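Local coordinates for protein diaminopimelate decarboxylase (Methanocaldococcus jannaschii, PDB 1TWI) that decarboxylates meso-diaminopimelate to L-lysine with the help of pyridoxal 5'-phosphate, the last step of lysine biosynthesis, at residues Y66-N71 with K99-P104. Sequence-based numbering, arbitrary orientation.
Sequences YAYKAN and KLSNVP. With PLP (pyridoxal-5'-phosphate), chain E.
Tyr-68 reaches across to the loop after helix 92-100 with its phenol oxygen: OH lies 3.4 Å from CG2 of Val-103 and 4.0 Å from CB of Ser-101. Its CB already points toward that loop, and chi1 of -88° carries the ring on outward. The side chains of Tyr-68 and Val-103 approach from opposite directions; the touching branch, CG2, stands anti to the valine's carbonyl carbon, while CG1 is anti to its backbone N (chi1 179°). No hydrogen bond crosses here. Ser-101 OG bonds instead to Ile-97 O in the last turn of helix 92-100 and to Thr-77 OG1, and Asn-102, with positive phi, ends that helix in a Schellman motif. The tyrosine side chain also touches Thr-77 of helix 74-82 and Glu-94, Ile-97 and Ala-98 of helix 92-100. The contact thus joins the turn just after strand 62-67 of the cofactor-binding TIM barrel to a loop of the outer helical layer. Across this 3-10 turn Tyr-66 OH bonds to Asn-71 O at 2.7 Å, in the carbonyl plane and on a lone pair. Lys-69, in the same turn, is the cofactor's attachment residue, but no covalent link is present here; its chain, bent at chi2 and chi3, brings NZ over a face of the pyridine ring, 3.2 Å from PLP C3, with CD 3.1 Å from PLP O4A. A salt bridge to Asp-88 holds NZ, while CB of Ala-67 sits 3.5 Å from PLP C5A.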
loop_
_atom_site.group_PDB
_atom_site.type_symbol
_atom_site.label_atom_id
_atom_site.label_comp_id
_atom_site.label_asym_id
_atom_site.label_seq_id
_atom_site.Cartn_x
_atom_site.Cartn_y
_atom_site.Cartn_z
ATOM N N TYR A 66 -9.292 5.740 20.583
ATOM C CA TYR A 66 -9.450 5.513 19.140
ATOM C C TYR A 66 -8.140 5.142 18.460
ATOM O O TYR A 66 -7.146 5.808 18.639
ATOM C CB TYR A 66 -10.127 6.749 18.499
ATOM C CG TYR A 66 -10.068 6.759 17.012
ATOM C CD1 TYR A 66 -10.687 5.760 16.252
ATOM C CD2 TYR A 66 -9.363 7.769 16.343
ATOM C CE1 TYR A 66 -10.610 5.755 14.860
ATOM C CE2 TYR A 66 -9.274 7.775 14.948
ATOM C CZ TYR A 66 -9.891 6.769 14.214
ATOM O OH TYR A 66 -9.728 6.754 12.848
ATOM N N ALA A 67 -8.129 4.057 17.699
ATOM C CA ALA A 67 -6.887 3.663 17.064
ATOM C C ALA A 67 -6.615 4.529 15.814
ATOM O O ALA A 67 -7.249 4.325 14.736
ATOM C CB ALA A 67 -6.946 2.214 16.667
ATOM N N TYR A 68 -5.701 5.486 15.972
ATOM C CA TYR A 68 -5.348 6.413 14.903
ATOM C C TYR A 68 -4.934 5.751 13.627
ATOM O O TYR A 68 -5.151 6.306 12.553
ATOM C CB TYR A 68 -4.207 7.360 15.341
ATOM C CG TYR A 68 -4.722 8.610 16.027
ATOM C CD1 TYR A 68 -5.908 8.564 16.781
ATOM C CD2 TYR A 68 -4.032 9.837 15.909
ATOM C CE1 TYR A 68 -6.402 9.741 17.422
ATOM C CE2 TYR A 68 -4.507 11.019 16.540
ATOM C CZ TYR A 68 -5.669 10.963 17.291
ATOM O OH TYR A 68 -6.094 12.071 17.981
ATOM N N LYS A 69 -4.402 4.541 13.711
ATOM C CA LYS A 69 -3.909 3.912 12.473
ATOM C C LYS A 69 -5.043 3.722 11.480
ATOM O O LYS A 69 -4.792 3.592 10.285
ATOM C CB LYS A 69 -3.209 2.582 12.744
ATOM C CG LYS A 69 -4.103 1.415 13.189
ATOM C CD LYS A 69 -3.403 0.620 14.337
ATOM C CE LYS A 69 -3.829 1.267 15.692
ATOM N NZ LYS A 69 -3.179 0.807 16.905
ATOM N N ALA A 70 -6.288 3.704 11.975
ATOM C CA ALA A 70 -7.453 3.534 11.081
ATOM C C ALA A 70 -7.778 4.750 10.202
ATOM O O ALA A 70 -8.269 4.603 9.071
ATOM C CB ALA A 70 -8.693 3.135 11.896
ATOM N N ASN A 71 -7.438 5.937 10.683
ATOM C CA ASN A 71 -7.723 7.188 9.946
ATOM C C ASN A 71 -7.279 8.310 10.890
ATOM O O ASN A 71 -7.922 8.533 11.937
ATOM C CB ASN A 71 -9.232 7.337 9.704
ATOM C CG ASN A 71 -9.548 8.439 8.661
ATOM O OD1 ASN A 71 -8.874 9.468 8.625
ATOM N ND2 ASN A 71 -10.564 8.229 7.843
ATOM N N LYS A 99 -1.954 15.178 19.925
ATOM C CA LYS A 99 -1.739 16.391 20.724
ATOM C C LYS A 99 -2.235 17.603 19.949
ATOM O O LYS A 99 -2.871 18.450 20.551
ATOM C CB LYS A 99 -0.264 16.571 21.112
ATOM C CG LYS A 99 0.296 15.502 22.024
ATOM C CD LYS A 99 -0.407 15.489 23.348
ATOM C CE LYS A 99 0.145 16.604 24.291
ATOM N NZ LYS A 99 -0.525 16.595 25.634
ATOM N N LEU A 100 -1.963 17.703 18.638
ATOM C CA LEU A 100 -2.491 18.843 17.896
ATOM C C LEU A 100 -4.038 18.747 17.802
ATOM O O LEU A 100 -4.711 19.721 17.492
ATOM C CB LEU A 100 -1.909 18.930 16.477
ATOM C CG LEU A 100 -0.427 19.402 16.488
ATOM C CD1 LEU A 100 0.022 19.698 15.017
ATOM C CD2 LEU A 100 -0.271 20.673 17.385
ATOM N N SER A 101 -4.605 17.590 18.101
ATOM C CA SER A 101 -6.076 17.482 17.999
ATOM C C SER A 101 -6.723 17.790 19.356
ATOM O O SER A 101 -7.944 17.712 19.497
ATOM C CB SER A 101 -6.457 16.065 17.577
ATOM O OG SER A 101 -6.014 15.807 16.248
ATOM N N ASN A 102 -5.880 18.086 20.336
ATOM C CA ASN A 102 -6.291 18.398 21.686
ATOM C C ASN A 102 -6.828 17.234 22.527
ATOM O O ASN A 102 -7.656 17.453 23.440
ATOM C CB ASN A 102 -7.340 19.531 21.672
ATOM C CG ASN A 102 -7.164 20.484 22.826
ATOM O OD1 ASN A 102 -6.035 20.803 23.211
ATOM N ND2 ASN A 102 -8.278 20.979 23.368
ATOM N N VAL A 103 -6.414 16.016 22.197
ATOM C CA VAL A 103 -6.784 14.841 23.000
ATOM C C VAL A 103 -6.001 14.984 24.318
ATOM O O VAL A 103 -4.795 15.190 24.316
ATOM C CB VAL A 103 -6.313 13.503 22.351
ATOM C CG1 VAL A 103 -6.696 12.324 23.248
ATOM C CG2 VAL A 103 -6.966 13.325 20.966
ATOM N N PRO A 104 -6.686 14.938 25.461
ATOM C CA PRO A 104 -6.034 15.045 26.783
ATOM C C PRO A 104 -4.929 13.941 26.926
ATOM O O PRO A 104 -5.133 12.765 26.560
ATOM C CB PRO A 104 -7.190 14.771 27.753
ATOM C CG PRO A 104 -8.449 15.139 26.993
ATOM C CD PRO A 104 -8.150 14.814 25.557
HETATM N N1 PLP E . -5.039 -1.665 19.086
HETATM C C2 PLP E . -3.905 -2.180 18.485
HETATM C C2A PLP E . -2.708 -2.486 19.417
HETATM C C3 PLP E . -3.926 -2.349 17.103
HETATM O O3 PLP E . -2.796 -2.855 16.545
HETATM C C4 PLP E . -5.016 -2.075 16.319
HETATM C C4A PLP E . -4.930 -2.308 14.772
HETATM O O4A PLP E . -3.839 -2.471 14.324
HETATM C C5 PLP E . -6.181 -1.552 16.924
HETATM C C6 PLP E . -6.151 -1.379 18.299
HETATM C C5A PLP E . -7.485 -1.193 16.226
HETATM O O4P PLP E . -8.061 -2.327 15.529
HETATM P P PLP E . -9.484 -2.236 14.836
HETATM O O1P PLP E . -9.660 -3.572 14.241
HETATM O O2P PLP E . -9.353 -1.163 13.792
HETATM O O3P PLP E . -10.479 -1.935 15.864
#